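PDB 6CSJ: glycerol dehydrogenase from Bacillus coagulans, which probably catalyses the NAD-dependent oxidation of glycerol to dihydroxyacetone, and in this double mutant has acquired D-lactate dehydrogenase activity. Local coordinates for residues K70-I73 with E74-E78; C77-S80 with K81-A85; A100-V103 with G104-N108. The protein carries 2 engineered substitutions. All blocks are in the same frame, centred on the assembly; numbering follows the deposited sequence.

Contact 1 (K70-I73 with E74-E78)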
ATOM      1  N   LYS A  70       2.872 -19.818  -4.789  1.00 30.12           N
ATOM      2  CA  LYS A  70       3.136 -20.931  -3.866  1.00 37.49           C
ATOM      3  C   LYS A  70       4.393 -21.748  -4.225  1.00 36.70           C
ATOM      4  O   LYS A  70       5.172 -22.082  -3.328  1.00 39.32           O
ATOM      5  CB  LYS A  70       1.913 -21.848  -3.742  1.00 36.51           C
ATOM      6  CG  LYS A  70       0.711 -21.183  -3.086  1.00 45.37           C
ATOM      7  CD  LYS A  70       0.897 -21.077  -1.582  1.00 51.57           C
ATOM      8  CE  LYS A  70      -0.350 -20.506  -0.944  1.00 60.94           C
ATOM      9  NZ  LYS A  70      -0.587 -20.951   0.458  1.00 54.28           N
ATOM     10  N   PRO A  71       4.599 -22.066  -5.527  1.00 30.46           N
ATOM     11  CA  PRO A  71       5.853 -22.744  -5.909  1.00 33.17           C
ATOM     12  C   PRO A  71       7.117 -21.956  -5.576  1.00 31.10           C
ATOM     13  O   PRO A  71       8.069 -22.517  -5.023  1.00 33.89           O
ATOM     14  CB  PRO A  71       5.706 -22.922  -7.427  1.00 34.16           C
ATOM     15  CG  PRO A  71       4.230 -22.994  -7.637  1.00 31.86           C
ATOM     16  CD  PRO A  71       3.641 -22.037  -6.648  1.00 27.86           C
ATOM     17  N   GLU A  72       7.116 -20.664  -5.897  1.00 31.29           N
ATOM     18  CA  GLU A  72       8.257 -19.791  -5.599  1.00 30.03           C
ATOM     19  C   GLU A  72       8.450 -19.618  -4.079  1.00 29.32           C
ATOM     20  O   GLU A  72       9.584 -19.605  -3.607  1.00 32.74           O
ATOM     21  CB  GLU A  72       8.110 -18.453  -6.335  1.00 36.15           C
ATOM     22  CG  GLU A  72       9.248 -17.444  -6.146  1.00 42.52           C
ATOM     23  CD  GLU A  72      10.597 -17.860  -6.733  1.00 40.17           C
ATOM     24  OE1 GLU A  72      10.704 -18.918  -7.373  1.00 39.66           O
ATOM     25  OE2 GLU A  72      11.576 -17.102  -6.555  1.00 34.85           O
ATOM     26  N   ILE A  73       7.363 -19.525  -3.316  1.00 26.60           N
ATOM     27  CA  ILE A  73       7.452 -19.487  -1.848  1.00 28.96           C
ATOM     28  C   ILE A  73       8.037 -20.784  -1.280  1.00 29.02           C
ATOM     29  O   ILE A  73       8.890 -20.737  -0.386  1.00 29.66           O
ATOM     30  CB  ILE A  73       6.078 -19.174  -1.189  1.00 32.18           C
ATOM     31  CG1 ILE A  73       5.663 -17.727  -1.485  1.00 31.81           C
ATOM     32  CG2 ILE A  73       6.109 -19.389   0.334  1.00 28.57           C
ATOM     33  CD1 ILE A  73       4.173 -17.469  -1.350  1.00 35.32           C
ATOM     34  N   GLU A  74       7.583 -21.933  -1.789  1.00 36.91           N
ATOM     35  CA  GLU A  74       8.107 -23.228  -1.344  1.00 39.72           C
ATOM     36  C   GLU A  74       9.599 -23.388  -1.686  1.00 32.24           C
ATOM     37  O   GLU A  74      10.376 -23.836  -0.838  1.00 31.01           O
ATOM     38  CB  GLU A  74       7.303 -24.403  -1.934  1.00 40.49           C
ATOM     39  CG  GLU A  74       7.609 -25.771  -1.288  1.00 48.96           C
ATOM     40  CD  GLU A  74       7.358 -26.974  -2.230  1.00 58.04           C
ATOM     41  OE1 GLU A  74       6.309 -26.932  -2.893  1.00 56.95           O
ATOM     42  OE2 GLU A  74       8.196 -27.920  -2.317  1.00 53.94           O
ATOM     43  N   ARG A  75       9.984 -23.022  -2.910  1.00 25.99           N
ATOM     44  CA  ARG A  75      11.390 -23.076  -3.350  1.00 27.56           C
ATOM     45  C   ARG A  75      12.299 -22.283  -2.401  1.00 31.73           C
ATOM     46  O   ARG A  75      13.335 -22.786  -1.948  1.00 40.60           O
ATOM     47  CB  ARG A  75      11.514 -22.556  -4.791  1.00 29.22           C
ATOM     48  CG  ARG A  75      12.901 -22.681  -5.421  1.00 30.57           C
ATOM     49  CD  ARG A  75      12.930 -22.109  -6.839  1.00 30.74           C
ATOM     50  NE  ARG A  75      12.988 -20.634  -6.864  1.00 33.03           N
ATOM     51  CZ  ARG A  75      14.082 -19.896  -6.633  1.00 37.28           C
ATOM     52  NH1 ARG A  75      15.255 -20.465  -6.339  1.00 35.00           N
ATOM     53  NH2 ARG A  75      14.010 -18.567  -6.677  1.00 41.61           N
ATOM     54  N   LEU A  76      11.887 -21.055  -2.082  1.00 32.83           N
ATOM     55  CA  LEU A  76      12.663 -20.168  -1.205  1.00 28.18           C
ATOM     56  C   LEU A  76      12.668 -20.616   0.259  1.00 29.31           C
ATOM     57  O   LEU A  76      13.690 -20.473   0.936  1.00 27.98           O
ATOM     58  CB  LEU A  76      12.169 -18.720  -1.322  1.00 26.74           C
ATOM     59  CG  LEU A  76      12.368 -18.081  -2.701  1.00 27.22           C
ATOM     60  CD1 LEU A  76      11.519 -16.839  -2.851  1.00 28.38           C
ATOM     61  CD2 LEU A  76      13.830 -17.760  -2.963  1.00 27.53           C
ATOM     62  N   CYS A  77      11.545 -21.150   0.746  1.00 28.65           N
ATOM     63  CA  CYS A  77      11.506 -21.788   2.081  1.00 33.15           C
ATOM     64  C   CYS A  77      12.537 -22.916   2.217  1.00 40.64           C
ATOM     65  O   CYS A  77      13.221 -23.006   3.243  1.00 39.63           O
ATOM     66  CB  CYS A  77      10.123 -22.370   2.389  1.00 35.26           C
ATOM     67  SG  CYS A  77       8.860 -21.151   2.796  1.00 37.47           S
ATOM     68  N   GLU A  78      12.630 -23.770   1.186  1.00 42.92           N
ATOM     69  CA  GLU A  78      13.576 -24.897   1.184  1.00 41.09           C
ATOM     70  C   GLU A  78      15.012 -24.385   1.173  1.00 35.34           C
ATOM     71  O   GLU A  78      15.808 -24.778   2.024  1.00 32.61           O
ATOM     72  CB  GLU A  78      13.310 -25.867   0.014  1.00 48.84           C
ATOM     73  CG  GLU A  78      12.079 -26.757   0.231  1.00 51.24           C
ATOM     74  CD  GLU A  78      12.296 -27.871   1.260  1.00 56.51           C
ATOM     75  OE1 GLU A  78      13.420 -28.425   1.347  1.00 52.67           O
ATOM     76  OE2 GLU A  78      11.332 -28.224   1.985  1.00 67.60           O
TER
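Glu72 and Arg75 form an i to i+3 salt bridge on the opening turns of helix 70-82, which follows strand 59-63, at one edge of the parallel sheet. Along the Arg75 side chain, CB first lies 3.5 Å from Pro71 O, the carbonyl that also accepts the Arg75 backbone N-H. CG stands anti to the backbone N (chi1 -174°), and a bend at chi3 turns the guanidinium back alongside Glu72. CD passes 3.9 Å from Glu72 OE1. NE then gives a nearly straight bond to Glu72 OE1 at 2.9 Å; the oxygen lies in the guanidinium plane, whereas NE meets it from above the carboxylate plane. At the tip, NH2 reaches Glu72 OE2 at 2.8 Å, on the syn side but tilted out of the carboxylate plane. The grip is thus side-on and two-pronged, with the two flat groups turned 40° apart. Leu63 O takes a further bond from Arg75 NH2, and Gly65 N gives one to Glu72 OE2, tying the pair to the preceding strand's end and the loop beyond. Replacing Glu72 by alanine would probably leave Gly65 N without this acceptor and the Arg75 guanidinium without its counter-charge. Pro71 lacks an N-H, which suits this first turn, where no helix carbonyl lies four residues back. On the inner side, Ile73 CG2 lies 4.1 Å from Cys77 SG.

Contact 2 (C77-S80 with K81-A85)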
ATOM      1  N   CYS A  77      11.545 -21.150   0.746  1.00 28.65           N
ATOM      2  CA  CYS A  77      11.506 -21.788   2.081  1.00 33.15           C
ATOM      3  C   CYS A  77      12.537 -22.916   2.217  1.00 40.64           C
ATOM      4  O   CYS A  77      13.221 -23.006   3.243  1.00 39.63           O
ATOM      5  CB  CYS A  77      10.123 -22.370   2.389  1.00 35.26           C
ATOM      6  SG  CYS A  77       8.860 -21.151   2.796  1.00 37.47           S
ATOM      7  N   GLU A  78      12.630 -23.770   1.186  1.00 42.92           N
ATOM      8  CA  GLU A  78      13.576 -24.897   1.184  1.00 41.09           C
ATOM      9  C   GLU A  78      15.012 -24.385   1.173  1.00 35.34           C
ATOM     10  O   GLU A  78      15.808 -24.778   2.024  1.00 32.61           O
ATOM     11  CB  GLU A  78      13.310 -25.867   0.014  1.00 48.84           C
ATOM     12  CG  GLU A  78      12.079 -26.757   0.231  1.00 51.24           C
ATOM     13  CD  GLU A  78      12.296 -27.871   1.260  1.00 56.51           C
ATOM     14  OE1 GLU A  78      13.420 -28.425   1.347  1.00 52.67           O
ATOM     15  OE2 GLU A  78      11.332 -28.224   1.985  1.00 67.60           O
ATOM     16  N   MET A  79      15.324 -23.471   0.256  1.00 28.79           N
ATOM     17  CA  MET A  79      16.643 -22.823   0.242  1.00 31.16           C
ATOM     18  C   MET A  79      17.002 -22.201   1.587  1.00 28.95           C
ATOM     19  O   MET A  79      18.127 -22.358   2.056  1.00 28.54           O
ATOM     20  CB  MET A  79      16.711 -21.743  -0.837  1.00 31.45           C
ATOM     21  CG  MET A  79      16.714 -22.262  -2.253  1.00 33.62           C
ATOM     22  SD  MET A  79      16.548 -20.918  -3.430  1.00 44.54           S
ATOM     23  CE  MET A  79      18.022 -19.982  -3.074  1.00 38.14           C
ATOM     24  N   SER A  80      16.038 -21.507   2.192  1.00 28.92           N
ATOM     25  CA  SER A  80      16.216 -20.876   3.510  1.00 29.23           C
ATOM     26  C   SER A  80      16.518 -21.890   4.629  1.00 28.46           C
ATOM     27  O   SER A  80      17.421 -21.651   5.429  1.00 35.08           O
ATOM     28  CB  SER A  80      14.990 -20.031   3.883  1.00 25.58           C
ATOM     29  OG  SER A  80      15.119 -19.492   5.183  1.00 24.71           O
ATOM     30  N   LYS A  81      15.763 -22.991   4.695  1.00 31.97           N
ATOM     31  CA  LYS A  81      16.054 -24.094   5.648  1.00 32.20           C
ATOM     32  C   LYS A  81      17.418 -24.737   5.370  1.00 29.49           C
ATOM     33  O   LYS A  81      18.191 -24.983   6.294  1.00 28.66           O
ATOM     34  CB  LYS A  81      14.981 -25.191   5.611  1.00 34.24           C
ATOM     35  CG  LYS A  81      13.632 -24.819   6.213  1.00 40.32           C
ATOM     36  CD  LYS A  81      12.847 -26.068   6.621  1.00 44.99           C
ATOM     37  CE  LYS A  81      11.341 -25.827   6.678  1.00 47.01           C
ATOM     38  NZ  LYS A  81      10.726 -25.972   5.328  1.00 46.61           N
ATOM     39  N   SER A  82      17.692 -24.989   4.091  1.00 31.27           N
ATOM     40  CA  SER A  82      18.974 -25.531   3.617  1.00 35.22           C
ATOM     41  C   SER A  82      20.202 -24.676   4.017  1.00 38.97           C
ATOM     42  O   SER A  82      21.240 -25.219   4.398  1.00 37.23           O
ATOM     43  CB  SER A  82      18.912 -25.733   2.089  1.00 37.06           C
ATOM     44  OG  SER A  82      20.197 -25.890   1.519  1.00 45.22           O
ATOM     45  N   GLU A  83      20.070 -23.350   3.954  1.00 36.96           N
ATOM     46  CA  GLU A  83      21.133 -22.423   4.396  1.00 29.66           C
ATOM     47  C   GLU A  83      21.100 -22.137   5.904  1.00 28.20           C
ATOM     48  O   GLU A  83      21.903 -21.349   6.388  1.00 27.85           O
ATOM     49  CB  GLU A  83      21.042 -21.106   3.616  1.00 34.42           C
ATOM     50  CG  GLU A  83      21.187 -21.267   2.104  1.00 41.67           C
ATOM     51  CD  GLU A  83      20.758 -20.023   1.335  1.00 50.03           C
ATOM     52  OE1 GLU A  83      20.815 -18.912   1.903  1.00 58.12           O
ATOM     53  OE2 GLU A  83      20.366 -20.149   0.156  1.00 51.70           O
ATOM     54  N   GLU A  84      20.183 -22.780   6.632  1.00 28.15           N
ATOM     55  CA  GLU A  84      19.976 -22.577   8.071  1.00 33.76           C
ATOM     56  C   GLU A  84      19.699 -21.122   8.478  1.00 32.75           C
ATOM     57  O   GLU A  84      20.133 -20.677   9.538  1.00 32.30           O
ATOM     58  CB  GLU A  84      21.136 -23.172   8.870  1.00 37.57           C
ATOM     59  CG  GLU A  84      21.318 -24.664   8.649  1.00 44.64           C
ATOM     60  CD  GLU A  84      22.517 -25.216   9.396  1.00 54.91           C
ATOM     61  OE1 GLU A  84      22.696 -24.862  10.581  1.00 66.07           O
ATOM     62  OE2 GLU A  84      23.282 -26.030   8.820  1.00 68.34           O
ATOM     63  N   ALA A  85      18.946 -20.407   7.645  1.00 34.73           N
ATOM     64  CA  ALA A  85      18.577 -19.015   7.925  1.00 33.52           C
ATOM     65  C   ALA A  85      17.549 -18.921   9.044  1.00 28.90           C
ATOM     66  O   ALA A  85      16.587 -19.690   9.071  1.00 34.95           O
ATOM     67  CB  ALA A  85      18.046 -18.348   6.671  1.00 31.58           C
TER
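Cys77, Glu78 and Met79 accept i+4 backbone bonds from Lys81, Ser82 and Glu83 before helix 70-82 ends in a Schellman motif. Glu84 takes positive phi (56°), a conformation in which glycine is common, and the chain turns back: Ala85 N binds Ser80 O at 3.0 Å, while Glu84 N binds Lys81 O. This turn brings the small Ala85 methyl against Ser80, whose OG stands anti to its own backbone N (chi1 176°) and meets Ala85 CB at 3.5 Å. Both residues also touch Phe33 of strand 32-36, and their small size suits such close quarters. Met79 and Glu83 run side by side in the same direction, with Met79 CE 4.0 Å from Glu83 OE2. Nearer the backbone, Glu83 CG sits 3.2 Å from Met79 O. On the exposed side Glu78 and Lys81 pass across one another, and Glu78 OE2 comes within 4.1 Å of Lys81 NZ, a spacing beyond a salt bridge. Within these segments the closure of the helix therefore rests on backbone bonds, while Lys31 NZ binds the carbonyl of Glu83 from outside; the opposite charges of Glu78 and Lys81 probably add only a loose attraction.

Contact 3 (A100-V103 with G104-N108)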
ATOM      1  N   ALA A 100       8.624 -12.615   1.021  1.00 18.03           N
ATOM      2  CA  ALA A 100       9.404 -12.672   2.257  1.00 18.29           C
ATOM      3  C   ALA A 100       8.525 -12.901   3.497  1.00 18.10           C
ATOM      4  O   ALA A 100       8.899 -13.652   4.394  1.00 22.37           O
ATOM      5  CB  ALA A 100      10.230 -11.408   2.421  1.00 17.43           C
ATOM      6  N   LYS A 101       7.367 -12.258   3.555  1.00 20.94           N
ATOM      7  CA  LYS A 101       6.457 -12.425   4.696  1.00 20.93           C
ATOM      8  C   LYS A 101       5.933 -13.863   4.766  1.00 20.27           C
ATOM      9  O   LYS A 101       5.899 -14.466   5.843  1.00 21.68           O
ATOM     10  CB  LYS A 101       5.270 -11.461   4.617  1.00 19.47           C
ATOM     11  CG  LYS A 101       5.592  -9.972   4.669  1.00 21.56           C
ATOM     12  CD  LYS A 101       4.323  -9.141   4.679  1.00 23.37           C
ATOM     13  CE  LYS A 101       4.458  -7.872   3.861  1.00 27.40           C
ATOM     14  NZ  LYS A 101       3.158  -7.133   3.756  1.00 32.25           N
ATOM     15  N   ALA A 102       5.529 -14.391   3.610  1.00 18.95           N
ATOM     16  CA  ALA A 102       5.097 -15.792   3.481  1.00 20.59           C
ATOM     17  C   ALA A 102       6.191 -16.780   3.924  1.00 22.48           C
ATOM     18  O   ALA A 102       5.916 -17.703   4.704  1.00 19.98           O
ATOM     19  CB  ALA A 102       4.665 -16.090   2.046  1.00 18.88           C
ATOM     20  N   VAL A 103       7.423 -16.563   3.453  1.00 22.94           N
ATOM     21  CA  VAL A 103       8.568 -17.406   3.845  1.00 21.82           C
ATOM     22  C   VAL A 103       8.793 -17.373   5.358  1.00 20.60           C
ATOM     23  O   VAL A 103       9.052 -18.412   5.963  1.00 19.00           O
ATOM     24  CB  VAL A 103       9.870 -17.032   3.081  1.00 22.31           C
ATOM     25  CG1 VAL A 103      11.100 -17.699   3.683  1.00 22.11           C
ATOM     26  CG2 VAL A 103       9.756 -17.427   1.615  1.00 23.73           C
ATOM     27  N   GLY A 104       8.689 -16.198   5.968  1.00 19.21           N
ATOM     28  CA  GLY A 104       8.851 -16.082   7.416  1.00 18.69           C
ATOM     29  C   GLY A 104       7.766 -16.801   8.182  1.00 20.08           C
ATOM     30  O   GLY A 104       8.029 -17.402   9.225  1.00 23.57           O
ATOM     31  N   TYR A 105       6.546 -16.734   7.656  1.00 24.69           N
ATOM     32  CA  TYR A 105       5.396 -17.450   8.222  1.00 27.52           C
ATOM     33  C   TYR A 105       5.578 -18.975   8.154  1.00 24.84           C
ATOM     34  O   TYR A 105       5.497 -19.651   9.185  1.00 20.89           O
ATOM     35  CB  TYR A 105       4.103 -17.021   7.507  1.00 31.12           C
ATOM     36  CG  TYR A 105       2.890 -17.845   7.870  1.00 29.86           C
ATOM     37  CD1 TYR A 105       2.482 -17.968   9.207  1.00 31.35           C
ATOM     38  CD2 TYR A 105       2.141 -18.487   6.887  1.00 31.53           C
ATOM     39  CE1 TYR A 105       1.381 -18.735   9.547  1.00 32.16           C
ATOM     40  CE2 TYR A 105       1.041 -19.263   7.218  1.00 32.95           C
ATOM     41  CZ  TYR A 105       0.668 -19.388   8.546  1.00 35.46           C
ATOM     42  OH  TYR A 105      -0.424 -20.146   8.881  1.00 42.58           O
ATOM     43  N   TYR A 106       5.844 -19.494   6.959  1.00 23.75           N
ATOM     44  CA  TYR A 106       6.015 -20.953   6.765  1.00 29.44           C
ATOM     45  C   TYR A 106       7.227 -21.544   7.519  1.00 28.19           C
ATOM     46  O   TYR A 106       7.083 -22.572   8.175  1.00 29.39           O
ATOM     47  CB  TYR A 106       6.043 -21.332   5.263  1.00 28.16           C
ATOM     48  CG  TYR A 106       4.699 -21.146   4.561  1.00 27.56           C
ATOM     49  CD1 TYR A 106       3.569 -21.859   4.959  1.00 31.97           C
ATOM     50  CD2 TYR A 106       4.559 -20.255   3.498  1.00 28.27           C
ATOM     51  CE1 TYR A 106       2.338 -21.684   4.327  1.00 29.17           C
ATOM     52  CE2 TYR A 106       3.333 -20.071   2.857  1.00 27.63           C
ATOM     53  CZ  TYR A 106       2.227 -20.786   3.284  1.00 25.88           C
ATOM     54  OH  TYR A 106       1.019 -20.611   2.656  1.00 20.87           O
ATOM     55  N   ASN A 107       8.387 -20.882   7.466  1.00 27.83           N
ATOM     56  CA  ASN A 107       9.583 -21.327   8.213  1.00 25.15           C
ATOM     57  C   ASN A 107       9.589 -20.870   9.680  1.00 28.18           C
ATOM     58  O   ASN A 107      10.517 -21.215  10.410  1.00 29.92           O
ATOM     59  CB  ASN A 107      10.882 -20.854   7.530  1.00 26.86           C
ATOM     60  CG  ASN A 107      11.152 -21.546   6.211  1.00 24.86           C
ATOM     61  OD1 ASN A 107      10.289 -22.219   5.656  1.00 30.83           O
ATOM     62  ND2 ASN A 107      12.365 -21.360   5.685  1.00 25.65           N
ATOM     63  N   ASN A 108       8.586 -20.103  10.111  1.00 25.54           N
ATOM     64  CA  ASN A 108       8.494 -19.604  11.493  1.00 24.64           C
ATOM     65  C   ASN A 108       9.737 -18.818  11.938  1.00 23.33           C
ATOM     66  O   ASN A 108      10.295 -19.052  13.010  1.00 22.88           O
ATOM     67  CB  ASN A 108       8.178 -20.747  12.463  1.00 25.21           C
ATOM     68  CG  ASN A 108       7.776 -20.247  13.839  1.00 34.12           C
ATOM     69  OD1 ASN A 108       6.926 -19.358  13.970  1.00 34.77           O
ATOM     70  ND2 ASN A 108       8.408 -20.801  14.870  1.00 35.03           N
TER
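Four i to i+4 backbone bonds, from Gly104, Tyr105, Tyr106 and Asn107 back to Ala100, Lys101, Ala102 and Val103, carry the last turns of helix 94-106, the helical arm of the beta-alpha-beta crossover between strands 87-92 and 111-115. A Schellman motif ends the helix. Asn108 adopts positive phi (56°), which asparagine tolerates better than most residues, and its N makes a weak bond to Tyr105 O. Tyr106 carries the main side-chain contact. With CG anti to the carbonyl carbon (chi1 -69°), its ring leans back along the helix, so that CD2 lies 3.1 Å from Ala102 O and CE2 is 4.3 Å from Ala102 CB. The single methyl of Ala102 is small enough to pack against both Tyr106 and Ile73 of helix 70-82, which also touch each other. One face of the Tyr106 ring is met by Tyr105 CD2, 4.0 Å above the plane and over its centre, while the hydroxyl bonds to Lys70 NZ. Buried Lys101 sends its ammonium away from this turn to the carbonyls of Ser125 and Leu127, which accept its N-H bonds and probably lessen the cost of burying the charge. Branched Val103 faces Val88 on the sheet. Asn107 directs ND2 to Cys77 O on helix 70-82, while its CB rests 3.4 Å from Val103 O.

In the fold
Contacts 1 and 2 succeed one another on helix 70-82, sharing Cys77 and Glu78, whereas contact 3 ends the adjacent helix 94-106. Contact 3 is largely buried; contacts 1 and 2 are partly buried, both with a charged outer side. Contact 1, near the helix start, has a true ion pair; contact 2, at the helix end, has only loosely spaced charges and relies on its Schellman turn, a device that recurs in contact 3. The two helices meet through an apolar seam in which Ile73 and Cys77 of contact 1 pack against the side chains of contact 3, and polar ties beside this seam join contact 3 to the other two.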